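Local coordinates for protein phenylalanine--tRNA ligase beta subunit (Pyrococcus horikoshii, PDB 2CXI) that forms, with the alpha subunit, the synthetase that attaches L-phenylalanine to tRNA(Phe) at the expense of ATP, this chain being an N-terminal fragment of the beta subunit, at residues A[98-112]-A[229-243]. Sequence-based numbering, arbitrary orientation.
Sequences KDIRPYGVYAIVEGL and KNVFIDVTGWKLEKV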
ATOM      1  N   LYS A  98     -21.405   1.111 -16.856  1.00 21.03           N
ATOM      2  CA  LYS A  98     -21.355   1.006 -18.331  1.00 21.25           C
ATOM      3  C   LYS A  98     -22.610   1.488 -19.045  1.00 21.91           C
ATOM      4  O   LYS A  98     -22.499   2.150 -20.080  1.00 22.65           O
ATOM      5  CB  LYS A  98     -20.987  -0.399 -18.804  1.00 22.53           C
ATOM      6  CG  LYS A  98     -20.779  -0.546 -20.341  1.00 23.33           C
ATOM      7  CD  LYS A  98     -19.630   0.351 -20.883  1.00 27.28           C
ATOM      8  CE  LYS A  98     -19.363   0.048 -22.358  1.00 26.64           C
ATOM      9  NZ  LYS A  98     -18.461   1.053 -23.045  1.00 25.80           N
ATOM     10  N   ASP A  99     -23.786   1.214 -18.475  1.00 22.38           N
ATOM     11  CA  ASP A  99     -25.039   1.602 -19.096  1.00 23.24           C
ATOM     12  C   ASP A  99     -25.710   2.671 -18.252  1.00 23.19           C
ATOM     13  O   ASP A  99     -26.912   2.910 -18.365  1.00 23.75           O
ATOM     14  CB  ASP A  99     -25.946   0.365 -19.281  1.00 25.16           C
ATOM     15  CG  ASP A  99     -27.080   0.604 -20.276  1.00 29.70           C
ATOM     16  OD1 ASP A  99     -26.894   1.393 -21.257  1.00 31.90           O
ATOM     17  OD2 ASP A  99     -28.199   0.049 -20.128  1.00 34.36           O
ATOM     18  N   ILE A 100     -24.930   3.351 -17.402  1.00 21.49           N
ATOM     19  CA  ILE A 100     -25.479   4.410 -16.555  1.00 19.67           C
ATOM     20  C   ILE A 100     -24.795   5.758 -16.838  1.00 19.44           C
ATOM     21  O   ILE A 100     -25.484   6.785 -17.095  1.00 18.16           O
ATOM     22  CB  ILE A 100     -25.367   4.014 -15.022  1.00 21.06           C
ATOM     23  CG1 ILE A 100     -26.105   2.688 -14.746  1.00 20.59           C
ATOM     24  CG2 ILE A 100     -25.828   5.179 -14.098  1.00 20.79           C
ATOM     25  CD1 ILE A 100     -25.836   2.067 -13.361  1.00 19.69           C
ATOM     26  N   ARG A 101     -23.459   5.763 -16.772  1.00 18.03           N
ATOM     27  CA  ARG A 101     -22.659   6.939 -17.168  1.00 17.81           C
ATOM     28  C   ARG A 101     -21.197   6.457 -17.338  1.00 17.49           C
ATOM     29  O   ARG A 101     -20.378   6.598 -16.431  1.00 17.83           O
ATOM     30  CB  ARG A 101     -22.799   8.080 -16.147  1.00 17.11           C
ATOM     31  CG  ARG A 101     -22.225   9.435 -16.645  1.00 15.88           C
ATOM     32  CD  ARG A 101     -22.562  10.644 -15.735  1.00 17.16           C
ATOM     33  NE  ARG A 101     -22.117  11.887 -16.393  1.00 13.85           N
ATOM     34  CZ  ARG A 101     -22.763  12.492 -17.388  1.00 15.74           C
ATOM     35  NH1 ARG A 101     -22.229  13.578 -17.952  1.00 18.51           N
ATOM     36  NH2 ARG A 101     -23.947  12.031 -17.836  1.00 16.77           N
ATOM     37  N   PRO A 102     -20.910   5.815 -18.485  1.00 17.27           N
ATOM     38  CA  PRO A 102     -19.775   4.887 -18.572  1.00 16.57           C
ATOM     39  C   PRO A 102     -18.379   5.467 -18.364  1.00 17.23           C
ATOM     40  O   PRO A 102     -17.554   4.781 -17.744  1.00 19.03           O
ATOM     41  CB  PRO A 102     -19.912   4.284 -19.990  1.00 17.36           C
ATOM     42  CG  PRO A 102     -20.798   5.263 -20.754  1.00 18.32           C
ATOM     43  CD  PRO A 102     -21.711   5.838 -19.726  1.00 16.50           C
ATOM     44  N   TYR A 103     -18.099   6.685 -18.852  1.00 16.08           N
ATOM     45  CA  TYR A 103     -16.709   7.202 -18.892  1.00 16.51           C
ATOM     46  C   TYR A 103     -16.444   8.311 -17.907  1.00 15.76           C
ATOM     47  O   TYR A 103     -17.276   9.185 -17.735  1.00 16.40           O
ATOM     48  CB  TYR A 103     -16.312   7.677 -20.304  1.00 17.10           C
ATOM     49  CG  TYR A 103     -16.426   6.554 -21.296  1.00 18.37           C
ATOM     50  CD1 TYR A 103     -15.497   5.491 -21.275  1.00 20.79           C
ATOM     51  CD2 TYR A 103     -17.477   6.511 -22.230  1.00 19.90           C
ATOM     52  CE1 TYR A 103     -15.625   4.414 -22.180  1.00 21.29           C
ATOM     53  CE2 TYR A 103     -17.607   5.460 -23.135  1.00 18.75           C
ATOM     54  CZ  TYR A 103     -16.677   4.414 -23.096  1.00 23.19           C
ATOM     55  OH  TYR A 103     -16.804   3.384 -23.992  1.00 20.48           O
ATOM     56  N   GLY A 104     -15.265   8.242 -17.273  1.00 15.58           N
ATOM     57  CA  GLY A 104     -14.668   9.300 -16.436  1.00 14.41           C
ATOM     58  C   GLY A 104     -13.206   9.439 -16.880  1.00 14.58           C
ATOM     59  O   GLY A 104     -12.499   8.433 -17.159  1.00 14.67           O
ATOM     60  N   VAL A 105     -12.751  10.682 -17.009  1.00 13.52           N
ATOM     61  CA  VAL A 105     -11.338  10.981 -17.234  1.00 13.22           C
ATOM     62  C   VAL A 105     -11.010  12.097 -16.244  1.00 13.91           C
ATOM     63  O   VAL A 105     -11.914  12.847 -15.797  1.00 13.80           O
ATOM     64  CB  VAL A 105     -11.028  11.422 -18.704  1.00 12.89           C
ATOM     65  CG1 VAL A 105     -11.260  10.215 -19.682  1.00 14.14           C
ATOM     66  CG2 VAL A 105     -11.945  12.637 -19.117  1.00 13.33           C
ATOM     67  N   TYR A 106      -9.731  12.219 -15.920  1.00 13.39           N
ATOM     68  CA  TYR A 106      -9.286  12.970 -14.745  1.00 13.83           C
ATOM     69  C   TYR A 106      -7.956  13.678 -14.993  1.00 13.92           C
ATOM     70  O   TYR A 106      -7.113  13.218 -15.773  1.00 13.83           O
ATOM     71  CB  TYR A 106      -9.147  12.016 -13.526  1.00 13.38           C
ATOM     72  CG  TYR A 106     -10.449  11.249 -13.322  1.00 14.30           C
ATOM     73  CD1 TYR A 106     -11.467  11.772 -12.524  1.00 13.05           C
ATOM     74  CD2 TYR A 106     -10.682  10.060 -14.006  1.00 12.22           C
ATOM     75  CE1 TYR A 106     -12.690  11.118 -12.400  1.00 14.32           C
ATOM     76  CE2 TYR A 106     -11.890   9.402 -13.898  1.00 12.14           C
ATOM     77  CZ  TYR A 106     -12.887   9.948 -13.101  1.00 12.57           C
ATOM     78  OH  TYR A 106     -14.076   9.300 -13.045  1.00 14.98           O
ATOM     79  N   ALA A 107      -7.749  14.757 -14.257  1.00 14.96           N
ATOM     80  CA  ALA A 107      -6.466  15.436 -14.255  1.00 15.66           C
ATOM     81  C   ALA A 107      -6.253  16.146 -12.922  1.00 15.09           C
ATOM     82  O   ALA A 107      -7.201  16.459 -12.183  1.00 15.05           O
ATOM     83  CB  ALA A 107      -6.364  16.416 -15.455  1.00 14.99           C
ATOM     84  N   ILE A 108      -4.985  16.392 -12.635  1.00 15.11           N
ATOM     85  CA  ILE A 108      -4.609  17.267 -11.552  1.00 14.79           C
ATOM     86  C   ILE A 108      -3.861  18.438 -12.160  1.00 14.27           C
ATOM     87  O   ILE A 108      -3.013  18.269 -13.017  1.00 15.17           O
ATOM     88  CB  ILE A 108      -3.732  16.509 -10.510  1.00 14.40           C
ATOM     89  CG1 ILE A 108      -4.560  15.415  -9.850  1.00 16.54           C
ATOM     90  CG2 ILE A 108      -3.118  17.492  -9.440  1.00 14.55           C
ATOM     91  CD1 ILE A 108      -3.701  14.292  -9.203  1.00 22.27           C
ATOM     92  N   VAL A 109      -4.173  19.630 -11.698  1.00 14.61           N
ATOM     93  CA  VAL A 109      -3.394  20.817 -12.096  1.00 14.86           C
ATOM     94  C   VAL A 109      -2.827  21.468 -10.812  1.00 16.02           C
ATOM     95  O   VAL A 109      -3.600  21.868  -9.923  1.00 16.55           O
ATOM     96  CB  VAL A 109      -4.244  21.818 -12.885  1.00 14.22           C
ATOM     97  CG1 VAL A 109      -3.389  23.015 -13.365  1.00 14.44           C
ATOM     98  CG2 VAL A 109      -4.875  21.163 -14.094  1.00 16.42           C
ATOM     99  N   GLU A 110      -1.488  21.562 -10.710  1.00 16.33           N
ATOM    100  CA  GLU A 110      -0.851  22.030  -9.450  1.00 17.95           C
ATOM    101  C   GLU A 110      -0.332  23.452  -9.567  1.00 17.76           C
ATOM    102  O   GLU A 110      -0.093  23.912 -10.674  1.00 18.57           O
ATOM    103  CB  GLU A 110       0.341  21.125  -9.076  1.00 17.83           C
ATOM    104  CG  GLU A 110      -0.123  19.725  -8.732  1.00 21.84           C
ATOM    105  CD  GLU A 110       1.014  18.801  -8.331  1.00 26.85           C
ATOM    106  OE1 GLU A 110       2.139  19.042  -8.765  1.00 30.99           O
ATOM    107  OE2 GLU A 110       0.764  17.826  -7.596  1.00 31.15           O
ATOM    108  N   GLY A 111      -0.133  24.120  -8.422  1.00 18.49           N
ATOM    109  CA  GLY A 111       0.647  25.383  -8.355  1.00 19.25           C
ATOM    110  C   GLY A 111      -0.142  26.591  -8.818  1.00 20.41           C
ATOM    111  O   GLY A 111       0.425  27.568  -9.324  1.00 20.63           O
ATOM    112  N   LEU A 112      -1.460  26.531  -8.649  1.00 19.46           N
ATOM    113  CA  LEU A 112      -2.296  27.626  -9.074  1.00 21.46           C
ATOM    114  C   LEU A 112      -2.316  28.668  -7.959  1.00 21.71           C
ATOM    115  O   LEU A 112      -2.244  28.331  -6.776  1.00 20.20           O
ATOM    116  CB  LEU A 112      -3.711  27.133  -9.382  1.00 20.29           C
ATOM    117  CG  LEU A 112      -3.803  26.286 -10.679  1.00 21.72           C
ATOM    118  CD1 LEU A 112      -5.082  25.468 -10.671  1.00 21.29           C
ATOM    119  CD2 LEU A 112      -3.718  27.136 -11.956  1.00 18.46           C
ATOM    120  N   LYS A 229      -4.817  25.641  -4.335  1.00 19.62           N
ATOM    121  CA  LYS A 229      -3.611  25.620  -5.174  1.00 20.64           C
ATOM    122  C   LYS A 229      -3.558  24.462  -6.184  1.00 20.01           C
ATOM    123  O   LYS A 229      -3.000  24.606  -7.282  1.00 18.86           O
ATOM    124  CB  LYS A 229      -2.362  25.568  -4.272  1.00 20.85           C
ATOM    125  CG  LYS A 229      -2.147  26.862  -3.459  1.00 22.22           C
ATOM    126  CD  LYS A 229      -0.809  26.767  -2.682  1.00 24.37           C
ATOM    127  CE  LYS A 229      -0.662  27.942  -1.708  1.00 33.81           C
ATOM    128  NZ  LYS A 229      -1.545  27.733  -0.490  1.00 39.83           N
ATOM    129  N   ASN A 230      -4.125  23.307  -5.800  1.00 18.86           N
ATOM    130  CA  ASN A 230      -4.023  22.074  -6.593  1.00 19.19           C
ATOM    131  C   ASN A 230      -5.426  21.567  -6.828  1.00 18.56           C
ATOM    132  O   ASN A 230      -6.158  21.329  -5.880  1.00 18.29           O
ATOM    133  CB  ASN A 230      -3.215  20.999  -5.833  1.00 18.27           C
ATOM    134  CG  ASN A 230      -1.818  21.482  -5.462  1.00 21.76           C
ATOM    135  OD1 ASN A 230      -1.063  21.923  -6.322  1.00 17.11           O
ATOM    136  ND2 ASN A 230      -1.488  21.436  -4.165  1.00 21.92           N
ATOM    137  N   VAL A 231      -5.825  21.492  -8.090  1.00 18.72           N
ATOM    138  CA  VAL A 231      -7.198  21.145  -8.449  1.00 19.24           C
ATOM    139  C   VAL A 231      -7.241  19.736  -9.035  1.00 18.53           C
ATOM    140  O   VAL A 231      -6.358  19.337  -9.810  1.00 19.09           O
ATOM    141  CB  VAL A 231      -7.843  22.198  -9.430  1.00 20.47           C
ATOM    142  CG1 VAL A 231      -6.952  22.506 -10.540  1.00 23.94           C
ATOM    143  CG2 VAL A 231      -9.056  21.660 -10.073  1.00 24.23           C
ATOM    144  N   PHE A 232      -8.273  18.995  -8.646  1.00 15.61           N
ATOM    145  CA  PHE A 232      -8.540  17.676  -9.189  1.00 14.95           C
ATOM    146  C   PHE A 232      -9.800  17.846 -10.072  1.00 14.03           C
ATOM    147  O   PHE A 232     -10.839  18.380  -9.624  1.00 14.10           O
ATOM    148  CB  PHE A 232      -8.758  16.656  -8.046  1.00 13.25           C
ATOM    149  CG  PHE A 232      -9.180  15.273  -8.527  1.00 16.99           C
ATOM    150  CD1 PHE A 232     -10.530  14.859  -8.441  1.00 16.27           C
ATOM    151  CD2 PHE A 232      -8.232  14.387  -9.071  1.00 16.80           C
ATOM    152  CE1 PHE A 232     -10.928  13.584  -8.898  1.00 18.10           C
ATOM    153  CE2 PHE A 232      -8.640  13.104  -9.536  1.00 16.53           C
ATOM    154  CZ  PHE A 232      -9.970  12.716  -9.441  1.00 14.39           C
ATOM    155  N   ILE A 233      -9.697  17.444 -11.324  1.00 14.40           N
ATOM    156  CA  ILE A 233     -10.843  17.651 -12.273  1.00 14.31           C
ATOM    157  C   ILE A 233     -11.388  16.312 -12.735  1.00 13.54           C
ATOM    158  O   ILE A 233     -10.601  15.425 -13.082  1.00 13.97           O
ATOM    159  CB  ILE A 233     -10.394  18.486 -13.500  1.00 14.55           C
ATOM    160  CG1 ILE A 233      -9.821  19.878 -13.098  1.00 14.54           C
ATOM    161  CG2 ILE A 233     -11.587  18.653 -14.551  1.00 14.17           C
ATOM    162  CD1 ILE A 233      -8.803  20.397 -14.152  1.00 15.61           C
ATOM    163  N   ASP A 234     -12.713  16.142 -12.740  1.00 12.98           N
ATOM    164  CA  ASP A 234     -13.301  14.923 -13.322  1.00 13.96           C
ATOM    165  C   ASP A 234     -14.218  15.332 -14.473  1.00 13.49           C
ATOM    166  O   ASP A 234     -14.881  16.386 -14.393  1.00 13.96           O
ATOM    167  CB  ASP A 234     -14.042  14.057 -12.285  1.00 12.50           C
ATOM    168  CG  ASP A 234     -15.509  14.504 -12.037  1.00 16.31           C
ATOM    169  OD1 ASP A 234     -16.464  13.774 -12.435  1.00 12.59           O
ATOM    170  OD2 ASP A 234     -15.799  15.577 -11.473  1.00 17.18           O
ATOM    171  N   VAL A 235     -14.244  14.525 -15.528  1.00 13.79           N
ATOM    172  CA  VAL A 235     -15.206  14.740 -16.603  1.00 14.29           C
ATOM    173  C   VAL A 235     -15.832  13.417 -16.923  1.00 14.50           C
ATOM    174  O   VAL A 235     -15.112  12.436 -17.132  1.00 14.49           O
ATOM    175  CB  VAL A 235     -14.535  15.250 -17.886  1.00 14.53           C
ATOM    176  CG1 VAL A 235     -15.629  15.745 -18.886  1.00 15.66           C
ATOM    177  CG2 VAL A 235     -13.464  16.354 -17.586  1.00 13.23           C
ATOM    178  N   THR A 236     -17.163  13.388 -16.922  1.00 14.23           N
ATOM    179  CA  THR A 236     -17.898  12.166 -17.210  1.00 14.28           C
ATOM    180  C   THR A 236     -18.831  12.323 -18.412  1.00 14.53           C
ATOM    181  O   THR A 236     -19.267  13.452 -18.733  1.00 14.86           O
ATOM    182  CB  THR A 236     -18.717  11.694 -16.003  1.00 13.87           C
ATOM    183  OG1 THR A 236     -19.553  12.771 -15.542  1.00 14.72           O
ATOM    184  CG2 THR A 236     -17.782  11.310 -14.779  1.00 13.67           C
ATOM    185  N   GLY A 237     -19.198  11.188 -18.999  1.00 15.55           N
ATOM    186  CA  GLY A 237     -20.175  11.203 -20.079  1.00 16.52           C
ATOM    187  C   GLY A 237     -20.205   9.882 -20.799  1.00 17.59           C
ATOM    188  O   GLY A 237     -19.861   8.847 -20.227  1.00 17.89           O
ATOM    189  N   TRP A 238     -20.678   9.933 -22.039  1.00 16.21           N
ATOM    190  CA  TRP A 238     -21.037   8.741 -22.812  1.00 17.71           C
ATOM    191  C   TRP A 238     -20.032   8.336 -23.904  1.00 17.71           C
ATOM    192  O   TRP A 238     -20.082   7.199 -24.392  1.00 17.42           O
ATOM    193  CB  TRP A 238     -22.442   8.951 -23.409  1.00 17.21           C
ATOM    194  CG  TRP A 238     -23.512   8.686 -22.348  1.00 16.76           C
ATOM    195  CD1 TRP A 238     -24.073   9.596 -21.465  1.00 19.12           C
ATOM    196  CD2 TRP A 238     -24.081   7.411 -22.008  1.00 17.88           C
ATOM    197  NE1 TRP A 238     -24.957   8.962 -20.629  1.00 19.59           N
ATOM    198  CE2 TRP A 238     -24.990   7.622 -20.942  1.00 18.37           C
ATOM    199  CE3 TRP A 238     -23.917   6.102 -22.511  1.00 17.77           C
ATOM    200  CZ2 TRP A 238     -25.751   6.584 -20.376  1.00 17.30           C
ATOM    201  CZ3 TRP A 238     -24.670   5.070 -21.941  1.00 18.82           C
ATOM    202  CH2 TRP A 238     -25.570   5.317 -20.888  1.00 17.99           C
ATOM    203  N   LYS A 239     -19.158   9.267 -24.313  1.00 16.73           N
ATOM    204  CA  LYS A 239     -18.134   8.982 -25.344  1.00 18.07           C
ATOM    205  C   LYS A 239     -16.788   9.442 -24.828  1.00 17.99           C
ATOM    206  O   LYS A 239     -16.635  10.591 -24.412  1.00 16.97           O
ATOM    207  CB  LYS A 239     -18.397   9.702 -26.689  1.00 18.36           C
ATOM    208  CG  LYS A 239     -19.745   9.395 -27.391  1.00 23.04           C
ATOM    209  CD  LYS A 239     -20.006   7.905 -27.649  1.00 26.86           C
ATOM    210  CE  LYS A 239     -19.094   7.291 -28.676  1.00 30.19           C
ATOM    211  NZ  LYS A 239     -19.819   6.033 -29.102  1.00 32.26           N
ATOM    212  N   LEU A 240     -15.817   8.545 -24.871  1.00 17.97           N
ATOM    213  CA  LEU A 240     -14.497   8.843 -24.348  1.00 19.96           C
ATOM    214  C   LEU A 240     -13.849  10.050 -25.033  1.00 20.07           C
ATOM    215  O   LEU A 240     -13.245  10.878 -24.361  1.00 19.71           O
ATOM    216  CB  LEU A 240     -13.614   7.582 -24.420  1.00 18.41           C
ATOM    217  CG  LEU A 240     -12.265   7.522 -23.708  1.00 22.06           C
ATOM    218  CD1 LEU A 240     -12.395   7.844 -22.179  1.00 18.72           C
ATOM    219  CD2 LEU A 240     -11.635   6.112 -23.924  1.00 21.92           C
ATOM    220  N   GLU A 241     -14.004  10.169 -26.361  1.00 20.15           N
ATOM    221  CA  GLU A 241     -13.405  11.278 -27.108  1.00 21.25           C
ATOM    222  C   GLU A 241     -13.944  12.601 -26.637  1.00 19.39           C
ATOM    223  O   GLU A 241     -13.178  13.586 -26.580  1.00 19.32           O
ATOM    224  CB  GLU A 241     -13.687  11.156 -28.629  1.00 22.54           C
ATOM    225  CG  GLU A 241     -13.071  12.249 -29.516  1.00 27.64           C
ATOM    226  CD  GLU A 241     -13.875  13.560 -29.627  1.00 34.46           C
ATOM    227  OE1 GLU A 241     -15.129  13.541 -29.551  1.00 35.40           O
ATOM    228  OE2 GLU A 241     -13.230  14.642 -29.807  1.00 35.77           O
ATOM    229  N   LYS A 242     -15.250  12.648 -26.350  1.00 17.83           N
ATOM    230  CA  LYS A 242     -15.878  13.909 -25.946  1.00 18.09           C
ATOM    231  C   LYS A 242     -15.439  14.392 -24.541  1.00 16.53           C
ATOM    232  O   LYS A 242     -15.146  15.588 -24.348  1.00 14.90           O
ATOM    233  CB  LYS A 242     -17.405  13.845 -26.041  1.00 18.91           C
ATOM    234  CG  LYS A 242     -17.945  14.053 -27.478  1.00 22.77           C
ATOM    235  CD  LYS A 242     -19.459  14.308 -27.459  1.00 22.80           C
ATOM    236  CE  LYS A 242     -19.771  15.538 -26.642  1.00 28.30           C
ATOM    237  NZ  LYS A 242     -19.930  16.697 -27.553  1.00 32.17           N
ATOM    238  N   VAL A 243     -15.369  13.466 -23.593  1.00 14.90           N
ATOM    239  CA  VAL A 243     -14.906  13.812 -22.226  1.00 14.86           C
ATOM    240  C   VAL A 243     -13.426  14.188 -22.217  1.00 15.17           C
ATOM    241  O   VAL A 243     -12.999  15.047 -21.430  1.00 13.65           O
ATOM    242  CB  VAL A 243     -15.292  12.759 -21.198  1.00 15.38           C
ATOM    243  CG1 VAL A 243     -16.865  12.660 -21.113  1.00 16.27           C
ATOM    244  CG2 VAL A 243     -14.660  11.365 -21.517  1.00 13.04           C
TER
HETATM  245  O   HOH W   1     -25.532   9.500 -17.572  1.00 15.79           O
HETATM  246  O   HOH W   2     -16.083  11.061 -12.100  1.00 15.30           O
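Tyr103 and Gly237, Val105 and Val235, Ala107 and Ile233, and Val109 and Val231 are the hydrogen-bonded pairs of an antiparallel ladder whose strand axes come within 4.7 Å of each other. Ahead of the ladder, the extended Arg101 side chain reaches back to the other strand. From CB, which points away from that strand, the chain turns CG anti to the backbone N (chi1 -168°); CD then passes Thr236 OG1, and NE donates to that OG1 at 2.8 Å, nearly straight (169°) and in the guanidinium plane. NH1 makes a hydrogen bond to Arg137 O and a weak one to Thr236 O, while NH2 bonds Arg138 O and a water. The same water also joins Ile100 O to Trp238 NE1. Pro102 CD sits over one face of the Trp238 six-membered ring, 3.6 Å from its centroid, a CH-pi contact. Replacing Trp238 by an alanine would probably leave Pro102 CD without its aromatic cover and the bridging water without one of its donors. Leu240 CB stands 4.2 Å over the centre of the Tyr103 ring, with Pro102 CB against the opposite face. On the face bearing Tyr106, that ring lies slid past Phe232, planes at 15° and centroids 5.8 Å apart, so overlap is slight. A water links Tyr106 OH to Asp234 OD1. Alternating side chains thus divide between two layers: Tyr106, Ile108 and Phe232 meet strand 84-93, whereas Val105, Ala107, Val231 and Val235 pack on helix 240-255. Strands 140-146 and 260-267 flank the pair, making this an interior antiparallel ladder of the mixed beta-sheet in the B3/4 domain region.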